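Local coordinates for protein Pre-mRNA-processing-splicing factor 8 (Cryptococcus neoformans var. grubii serotype A, PDB 6MX6) that is a spliceosomal protein whose intein, the part crystallised, probably cuts itself out of the precursor by protein splicing and joins the flanking segments, at residues V25-Q30 with T40-V45; E49-I54 with E150-S155. All blocks are in the same frame, centred on the assembly; numbering follows the deposited sequence.

Contact 1 of 2, residues V25-Q30 with T40-V45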
ATOM      1  N   VAL A  25     -10.510  -2.710  10.592  1.00 24.20           N
ATOM      2  CA  VAL A  25     -11.409  -2.120   9.608  1.00 24.41           C
ATOM      3  C   VAL A  25     -12.593  -3.050   9.396  1.00 28.76           C
ATOM      4  O   VAL A  25     -12.416  -4.240   9.110  1.00 30.57           O
ATOM      5  CB  VAL A  25     -10.668  -1.871   8.289  1.00 26.55           C
ATOM      6  CG1 VAL A  25     -11.640  -1.436   7.198  1.00 24.56           C
ATOM      7  CG2 VAL A  25      -9.559  -0.829   8.490  1.00 22.21           C
ATOM      8  N   GLN A  26     -13.802  -2.517   9.528  1.00 31.12           N
ATOM      9  CA  GLN A  26     -15.009  -3.319   9.380  1.00 29.74           C
ATOM     10  C   GLN A  26     -15.855  -2.794   8.229  1.00 31.95           C
ATOM     11  O   GLN A  26     -15.629  -1.699   7.715  1.00 30.18           O
ATOM     12  CB  GLN A  26     -15.817  -3.346  10.683  1.00 31.09           C
ATOM     13  CG  GLN A  26     -15.643  -4.641  11.461  1.00 46.39           C
ATOM     14  CD  GLN A  26     -15.715  -5.882  10.569  1.00 61.81           C
ATOM     15  OE1 GLN A  26     -16.625  -6.025   9.739  1.00 46.24           O
ATOM     16  NE2 GLN A  26     -14.748  -6.783  10.734  1.00 48.75           N
ATOM     17  N   GLU A  27     -16.845  -3.601   7.832  1.00 31.59           N
ATOM     18  CA  GLU A  27     -17.672  -3.283   6.671  1.00 33.60           C
ATOM     19  C   GLU A  27     -18.319  -1.909   6.813  1.00 25.47           C
ATOM     20  O   GLU A  27     -18.847  -1.562   7.873  1.00 29.64           O
ATOM     21  CB  GLU A  27     -18.746  -4.358   6.482  1.00 41.13           C
ATOM     22  CG  GLU A  27     -19.726  -4.076   5.351  1.00 36.75           C
ATOM     23  CD  GLU A  27     -19.267  -4.619   4.005  1.00 43.63           C
ATOM     24  OE1 GLU A  27     -18.364  -5.484   3.974  1.00 46.50           O
ATOM     25  OE2 GLU A  27     -19.814  -4.181   2.970  1.00 47.22           O
ATOM     26  N   GLY A  28     -18.272  -1.126   5.734  1.00 34.17           N
ATOM     27  CA  GLY A  28     -18.796   0.226   5.732  1.00 29.89           C
ATOM     28  C   GLY A  28     -17.891   1.289   6.327  1.00 38.12           C
ATOM     29  O   GLY A  28     -18.231   2.477   6.246  1.00 36.33           O
ATOM     30  N   ASP A  29     -16.754   0.913   6.918  1.00 33.51           N
ATOM     31  CA  ASP A  29     -15.894   1.887   7.586  1.00 35.89           C
ATOM     32  C   ASP A  29     -15.389   2.941   6.604  1.00 25.21           C
ATOM     33  O   ASP A  29     -15.154   2.671   5.425  1.00 29.13           O
ATOM     34  CB  ASP A  29     -14.705   1.190   8.259  1.00 26.73           C
ATOM     35  CG  ASP A  29     -14.940   0.936   9.737  1.00 43.13           C
ATOM     36  OD1 ASP A  29     -15.987   1.390  10.245  1.00 51.57           O
ATOM     37  OD2 ASP A  29     -14.088   0.286  10.392  1.00 33.53           O
ATOM     38  N   GLN A  30     -15.223   4.160   7.108  1.00 32.10           N
ATOM     39  CA  GLN A  30     -14.775   5.283   6.298  1.00 27.60           C
ATOM     40  C   GLN A  30     -13.276   5.484   6.502  1.00 26.57           C
ATOM     41  O   GLN A  30     -12.818   5.664   7.635  1.00 28.97           O
ATOM     42  CB  GLN A  30     -15.552   6.549   6.662  1.00 33.68           C
ATOM     43  CG  GLN A  30     -17.061   6.437   6.410  1.00 31.55           C
ATOM     44  CD  GLN A  30     -17.393   6.215   4.945  1.00 29.91           C
ATOM     45  OE1 GLN A  30     -17.328   7.140   4.138  1.00 35.43           O
ATOM     46  NE2 GLN A  30     -17.749   4.978   4.594  1.00 32.29           N
ATOM     47  N   THR A  40     -15.114   4.194   1.284  1.00 29.82           N
ATOM     48  CA  THR A  40     -15.844   3.165   2.010  1.00 34.58           C
ATOM     49  C   THR A  40     -15.159   1.822   1.796  1.00 27.27           C
ATOM     50  O   THR A  40     -14.832   1.463   0.661  1.00 28.40           O
ATOM     51  CB  THR A  40     -17.305   3.096   1.556  1.00 32.62           C
ATOM     52  OG1 THR A  40     -17.960   4.325   1.887  1.00 35.68           O
ATOM     53  CG2 THR A  40     -18.020   1.959   2.261  1.00 33.69           C
ATOM     54  N   ALA A  41     -14.934   1.098   2.884  1.00 30.92           N
ATOM     55  CA  ALA A  41     -14.342  -0.231   2.835  1.00 32.20           C
ATOM     56  C   ALA A  41     -15.431  -1.293   2.874  1.00 31.28           C
ATOM     57  O   ALA A  41     -16.452  -1.141   3.551  1.00 30.20           O
ATOM     58  CB  ALA A  41     -13.370  -0.438   3.999  1.00 31.20           C
ATOM     59  N   SER A  42     -15.203  -2.381   2.141  1.00 34.20           N
ATOM     60  CA  SER A  42     -16.129  -3.504   2.156  1.00 38.73           C
ATOM     61  C   SER A  42     -15.365  -4.790   1.881  1.00 32.62           C
ATOM     62  O   SER A  42     -14.177  -4.775   1.553  1.00 27.48           O
ATOM     63  CB  SER A  42     -17.262  -3.321   1.137  1.00 35.64           C
ATOM     64  OG  SER A  42     -16.765  -3.165  -0.177  1.00 32.52           O
ATOM     65  N   LYS A  43     -16.069  -5.912   2.029  1.00 29.99           N
ATOM     66  CA  LYS A  43     -15.535  -7.228   1.673  1.00 31.16           C
ATOM     67  C   LYS A  43     -14.282  -7.554   2.493  1.00 23.85           C
ATOM     68  O   LYS A  43     -13.238  -7.919   1.957  1.00 24.15           O
ATOM     69  CB  LYS A  43     -15.229  -7.307   0.176  1.00 31.02           C
ATOM     70  CG  LYS A  43     -16.424  -7.172  -0.759  1.00 41.58           C
ATOM     71  CD  LYS A  43     -16.006  -7.492  -2.197  1.00 46.34           C
ATOM     72  CE  LYS A  43     -17.153  -7.305  -3.186  1.00 58.74           C
ATOM     73  NZ  LYS A  43     -16.916  -6.177  -4.143  1.00 46.94           N
ATOM     74  N   ILE A  44     -14.425  -7.450   3.813  1.00 27.59           N
ATOM     75  CA  ILE A  44     -13.335  -7.741   4.742  1.00 28.44           C
ATOM     76  C   ILE A  44     -12.953  -9.213   4.628  1.00 30.73           C
ATOM     77  O   ILE A  44     -13.786 -10.102   4.824  1.00 26.15           O
ATOM     78  CB  ILE A  44     -13.738  -7.397   6.181  1.00 30.71           C
ATOM     79  CG1 ILE A  44     -14.472  -6.058   6.235  1.00 35.82           C
ATOM     80  CG2 ILE A  44     -12.528  -7.436   7.105  1.00 29.78           C
ATOM     81  CD1 ILE A  44     -13.679  -4.901   5.725  1.00 25.31           C
ATOM     82  N   VAL A  45     -11.678  -9.480   4.349  1.00 22.05           N
ATOM     83  CA  VAL A  45     -11.183 -10.846   4.254  1.00 19.30           C
ATOM     84  C   VAL A  45      -9.891 -10.959   5.054  1.00 29.29           C
ATOM     85  O   VAL A  45      -9.214  -9.965   5.324  1.00 23.38           O
ATOM     86  CB  VAL A  45     -10.955 -11.274   2.793  1.00 25.36           C
ATOM     87  CG1 VAL A  45     -12.290 -11.432   2.079  1.00 23.88           C
ATOM     88  CG2 VAL A  45     -10.090 -10.246   2.084  1.00 27.78           C
TER
HETATM   89  O   HOH W   1     -17.063  -7.948   4.817  1.00 32.05           O
HETATM   90  O   HOH W   2     -19.667   7.254   2.242  1.00 39.59           O

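Contact 2 of 2, residues E49-I54 with E150-S155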
ATOM      1  N   GLU A  49      -0.166 -16.045   5.361  1.00 16.60           N
ATOM      2  CA  GLU A  49       0.751 -16.581   4.359  1.00 19.52           C
ATOM      3  C   GLU A  49       2.073 -15.836   4.441  1.00 17.03           C
ATOM      4  O   GLU A  49       2.201 -14.835   5.149  1.00 15.28           O
ATOM      5  CB  GLU A  49       0.173 -16.486   2.942  1.00 21.47           C
ATOM      6  CG  GLU A  49      -0.021 -15.075   2.437  1.00 23.86           C
ATOM      7  CD  GLU A  49      -0.915 -15.022   1.212  1.00 38.62           C
ATOM      8  OE1 GLU A  49      -0.448 -14.570   0.140  1.00 34.45           O
ATOM      9  OE2 GLU A  49      -2.085 -15.448   1.322  1.00 46.57           O
ATOM     10  N   ARG A  50       3.061 -16.347   3.710  1.00 16.57           N
ATOM     11  CA  ARG A  50       4.334 -15.645   3.600  1.00 14.77           C
ATOM     12  C   ARG A  50       4.148 -14.379   2.778  1.00 15.06           C
ATOM     13  O   ARG A  50       3.777 -14.445   1.605  1.00 18.14           O
ATOM     14  CB  ARG A  50       5.387 -16.553   2.966  1.00 16.12           C
ATOM     15  CG  ARG A  50       5.805 -17.673   3.894  1.00 20.60           C
ATOM     16  CD  ARG A  50       6.610 -18.724   3.165  1.00 14.24           C
ATOM     17  NE  ARG A  50       7.970 -18.259   2.894  1.00 16.50           N
ATOM     18  CZ  ARG A  50       8.926 -19.017   2.366  1.00 16.92           C
ATOM     19  NH1 ARG A  50       8.682 -20.283   2.067  1.00 16.19           N
ATOM     20  NH2 ARG A  50      10.134 -18.510   2.160  1.00 19.42           N
ATOM     21  N   LEU A  51       4.425 -13.230   3.386  1.00 13.25           N
ATOM     22  CA  LEU A  51       4.205 -11.942   2.749  1.00 11.68           C
ATOM     23  C   LEU A  51       5.511 -11.404   2.171  1.00 14.46           C
ATOM     24  O   LEU A  51       6.597 -11.926   2.423  1.00 18.27           O
ATOM     25  CB  LEU A  51       3.617 -10.949   3.755  1.00 15.49           C
ATOM     26  CG  LEU A  51       2.341 -11.431   4.449  1.00 18.78           C
ATOM     27  CD1 LEU A  51       1.850 -10.385   5.459  1.00 17.64           C
ATOM     28  CD2 LEU A  51       1.282 -11.705   3.400  1.00 21.29           C
ATOM     29  N   TYR A  52       5.391 -10.333   1.399  1.00 13.47           N
ATOM     30  CA  TYR A  52       6.542  -9.612   0.885  1.00 12.84           C
ATOM     31  C   TYR A  52       6.761  -8.373   1.732  1.00 16.66           C
ATOM     32  O   TYR A  52       5.806  -7.650   2.026  1.00 14.76           O
ATOM     33  CB  TYR A  52       6.334  -9.205  -0.571  1.00 14.29           C
ATOM     34  CG  TYR A  52       6.574 -10.359  -1.496  1.00 15.01           C
ATOM     35  CD1 TYR A  52       5.571 -11.283  -1.756  1.00 19.35           C
ATOM     36  CD2 TYR A  52       7.811 -10.551  -2.067  1.00 17.81           C
ATOM     37  CE1 TYR A  52       5.801 -12.362  -2.592  1.00 19.82           C
ATOM     38  CE2 TYR A  52       8.055 -11.620  -2.901  1.00 18.20           C
ATOM     39  CZ  TYR A  52       7.049 -12.518  -3.164  1.00 18.23           C
ATOM     40  OH  TYR A  52       7.313 -13.574  -3.995  1.00 29.71           O
ATOM     41  N   ARG A  53       8.016  -8.139   2.114  1.00 14.43           N
ATOM     42  CA  ARG A  53       8.417  -6.943   2.848  1.00 12.61           C
ATOM     43  C   ARG A  53       9.086  -5.976   1.879  1.00 16.28           C
ATOM     44  O   ARG A  53      10.068  -6.334   1.215  1.00 14.08           O
ATOM     45  CB  ARG A  53       9.367  -7.299   3.995  1.00 13.94           C
ATOM     46  CG  ARG A  53       9.863  -6.074   4.782  1.00 16.18           C
ATOM     47  CD  ARG A  53      10.713  -6.464   5.980  1.00 19.17           C
ATOM     48  NE  ARG A  53       9.935  -7.294   6.893  1.00 19.16           N
ATOM     49  CZ  ARG A  53       9.179  -6.818   7.875  1.00 21.90           C
ATOM     50  NH1 ARG A  53       9.133  -5.509   8.109  1.00 17.68           N
ATOM     51  NH2 ARG A  53       8.476  -7.654   8.637  1.00 24.61           N
ATOM     52  N   ILE A  54       8.556  -4.758   1.805  1.00 16.81           N
ATOM     53  CA  ILE A  54       9.093  -3.686   0.979  1.00 17.62           C
ATOM     54  C   ILE A  54       9.724  -2.662   1.904  1.00 15.81           C
ATOM     55  O   ILE A  54       9.053  -2.122   2.799  1.00 17.39           O
ATOM     56  CB  ILE A  54       8.005  -3.040   0.108  1.00 18.95           C
ATOM     57  CG1 ILE A  54       7.358  -4.100  -0.776  1.00 19.40           C
ATOM     58  CG2 ILE A  54       8.610  -1.917  -0.747  1.00 21.56           C
ATOM     59  CD1 ILE A  54       6.064  -3.647  -1.447  1.00 23.70           C
ATOM     60  N   GLU A 150       8.513 -16.833   6.924  1.00 18.59           N
ATOM     61  CA  GLU A 150       7.466 -17.478   7.706  1.00 19.42           C
ATOM     62  C   GLU A 150       6.149 -16.769   7.474  1.00 20.65           C
ATOM     63  O   GLU A 150       6.125 -15.552   7.241  1.00 18.36           O
ATOM     64  CB  GLU A 150       7.803 -17.475   9.209  1.00 16.96           C
ATOM     65  CG  GLU A 150       8.973 -18.379   9.588  1.00 21.01           C
ATOM     66  CD  GLU A 150       8.602 -19.862   9.732  1.00 31.61           C
ATOM     67  OE1 GLU A 150       7.538 -20.305   9.231  1.00 27.08           O
ATOM     68  OE2 GLU A 150       9.397 -20.601  10.351  1.00 28.76           O
ATOM     69  N   PRO A 151       5.023 -17.493   7.536  1.00 17.12           N
ATOM     70  CA  PRO A 151       3.722 -16.876   7.279  1.00 18.22           C
ATOM     71  C   PRO A 151       3.294 -15.955   8.407  1.00 18.17           C
ATOM     72  O   PRO A 151       3.613 -16.177   9.577  1.00 18.59           O
ATOM     73  CB  PRO A 151       2.762 -18.069   7.179  1.00 21.83           C
ATOM     74  CG  PRO A 151       3.615 -19.288   7.172  1.00 29.77           C
ATOM     75  CD  PRO A 151       4.903 -18.931   7.834  1.00 17.78           C
ATOM     76  N   THR A 152       2.532 -14.925   8.044  1.00 15.79           N
ATOM     77  CA  THR A 152       1.953 -14.028   9.029  1.00 17.81           C
ATOM     78  C   THR A 152       0.542 -13.669   8.585  1.00 14.29           C
ATOM     79  O   THR A 152       0.167 -13.845   7.423  1.00 14.66           O
ATOM     80  CB  THR A 152       2.795 -12.752   9.238  1.00 24.03           C
ATOM     81  OG1 THR A 152       2.869 -12.011   8.018  1.00 19.80           O
ATOM     82  CG2 THR A 152       4.220 -13.094   9.698  1.00 23.77           C
ATOM     83  N   LYS A 153      -0.243 -13.164   9.539  1.00 17.63           N
ATOM     84  CA  LYS A 153      -1.640 -12.869   9.273  1.00 17.34           C
ATOM     85  C   LYS A 153      -1.778 -11.563   8.511  1.00 16.83           C
ATOM     86  O   LYS A 153      -1.052 -10.596   8.764  1.00 18.31           O
ATOM     87  CB  LYS A 153      -2.432 -12.782  10.581  1.00 22.80           C
ATOM     88  CG  LYS A 153      -2.555 -14.110  11.289  1.00 24.29           C
ATOM     89  CD  LYS A 153      -3.316 -13.964  12.613  1.00 34.09           C
ATOM     90  CE  LYS A 153      -3.470 -15.316  13.294  1.00 40.21           C
ATOM     91  NZ  LYS A 153      -4.490 -15.287  14.378  1.00 60.77           N
ATOM     92  N   TRP A 154      -2.729 -11.541   7.588  1.00 16.97           N
ATOM     93  CA  TRP A 154      -3.031 -10.375   6.784  1.00 14.21           C
ATOM     94  C   TRP A 154      -4.539 -10.160   6.749  1.00 21.65           C
ATOM     95  O   TRP A 154      -5.332 -11.088   6.973  1.00 21.66           O
ATOM     96  CB  TRP A 154      -2.504 -10.522   5.344  1.00 16.26           C
ATOM     97  CG  TRP A 154      -3.011 -11.742   4.611  1.00 17.22           C
ATOM     98  CD1 TRP A 154      -2.375 -12.940   4.491  1.00 17.32           C
ATOM     99  CD2 TRP A 154      -4.255 -11.880   3.897  1.00 20.13           C
ATOM    100  NE1 TRP A 154      -3.131 -13.811   3.739  1.00 22.35           N
ATOM    101  CE2 TRP A 154      -4.288 -13.183   3.363  1.00 21.51           C
ATOM    102  CE3 TRP A 154      -5.338 -11.030   3.659  1.00 25.79           C
ATOM    103  CZ2 TRP A 154      -5.366 -13.658   2.609  1.00 28.63           C
ATOM    104  CZ3 TRP A 154      -6.403 -11.500   2.905  1.00 24.79           C
ATOM    105  CH2 TRP A 154      -6.409 -12.800   2.391  1.00 24.30           C
ATOM    106  N   SER A 155      -4.909  -8.925   6.412  1.00 17.70           N
ATOM    107  CA  SER A 155      -6.295  -8.513   6.254  1.00 20.01           C
ATOM    108  C   SER A 155      -6.411  -7.680   4.989  1.00 24.89           C
ATOM    109  O   SER A 155      -5.511  -6.898   4.655  1.00 19.75           O
ATOM    110  CB  SER A 155      -6.785  -7.721   7.472  1.00 20.43           C
ATOM    111  OG  SER A 155      -6.635  -8.474   8.666  1.00 23.51           O
TER
HETATM  112  O   HOH W   3       5.153 -13.122   6.307  1.00 17.59           O

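Contact 1 of 2, residues V25-Q30 with T40-V45
Gly28, Asp29 and Ala41 join a turn-bearing loop to strand 38-49 by antiparallel backbone pairing, near the surface of the Hint (intein) fold. The pairing runs into the short edge strand 30-32, where Gln30 and Thr40 form a non-hydrogen-bonded pair. Gly28 N gives its hydrogen to Ala41 O at 2.8 Å, and Ala41 N returns one to Asp29 O at 3.0 Å. Residues 26-29 form a type II beta turn with Gly28 in its third position at a positive phi of 81°. The Asp29 carboxylate braces this turn, its OD2 being met from above the carboxylate plane by Gln26 N; Arg14 adds a long, weak ion pair.

Two side chains reach across at the ends of the pairing. Glu27 leaves its backbone with CG opposite N (chi1 176°), then bends at chi2, which lays the carboxylate against Ser42: OE2 comes 3.3 Å from Ser42 CB. Its other oxygen, OE1, is met on the syn side by Lys43 N at 3.0 Å, and also accepts from a water that in turn takes the hydrogen of Ile44 N. OE1 thus serves Lys43 N directly and Ile44 N through the water, where Lys43 adopts a left-handed backbone conformation. On the loop's inner side, Val25 CG1 packs 3.8 Å from Ala41 CB, and Ile44 lays CD1 3.7 Å from Val25 O; Phe157 of strand 152-159 touches both Val25 and Ile44. At the other end Gln30, bent at chi2, spends both amide hydrogens close to its own plane: NE2 donates to Gly28 O at 3.0 Å and, almost straight at 166°, to Thr40 OG1.

Contact 2 of 2, residues E49-I54 with E150-S155
Glu49 reaches obliquely to the indole of Trp154 where strands 38-49 and 152-159 begin their pairing, at the bend of the horseshoe-shaped Hint fold where both chain segments pass between its two beta sheets. The carboxylate plane of Glu49 is 87° from the indole plane, and the two side chains pass each other at a slant. Glu49 CG sits between the backbone N and the carbonyl carbon (chi1 66°) and the chain is extended beyond it, which runs the side chain along Trp154 NE1, with CG at 3.6 Å, and leaves OE2 nearest to it. The resulting bond from Trp154 NE1 to Glu49 OE2 is weak, 3.1 Å long and bent to 124° at the hydrogen, and probably adds little hold on the ring.

Leu51 packs beside this pair. Its CD2 touches Trp154 CD1 at 4.0 Å, the side chains crossing at about a right angle, while CD1 turns to Thr152 and lies only 3.2 Å from OG1. That hydroxyl is hydrogen-bonded to Gln7 NE2. The backbones here form an antiparallel hydrogen-bonded pair: Glu49 N donates to Thr152 O at 3.0 Å, and Thr152 N donates in return to Glu49 O. Pro151 fills the next position, with CB packed 3.6 Å from Glu49 C and CA giving a CA-H...O contact to Glu49 O. Arg50 rests its CG on the Glu150-Pro151 peptide; its NE bonds Glu148 O. Past this pair a water bridges the two segments: it accepts from Leu51 N and from Thr152 OG1, and donates to Glu150 O at 2.8 Å.

Contacts 1 and 2 follow one another along the chain and share one antiparallel sheet, in which strands 38-49 and 152-159 are neighbours; their centres lie about 20 Å apart. Contact 1 ties the loop before edge strand 30-32 to one side of strand 38-49, whereas contact 2 joins the far end of that strand to 152-159, just before the chain enters the second sheet. They meet where Val45 CG2 packs 4.0 Å from Trp154 CZ3 and Val45 O lies 3.9 Å from Ser155 CB. Trp154 also touches Cys5, the first modelled residue and probably the intein's N-terminal cysteine, placing contact 2 nearer the probable splice junction.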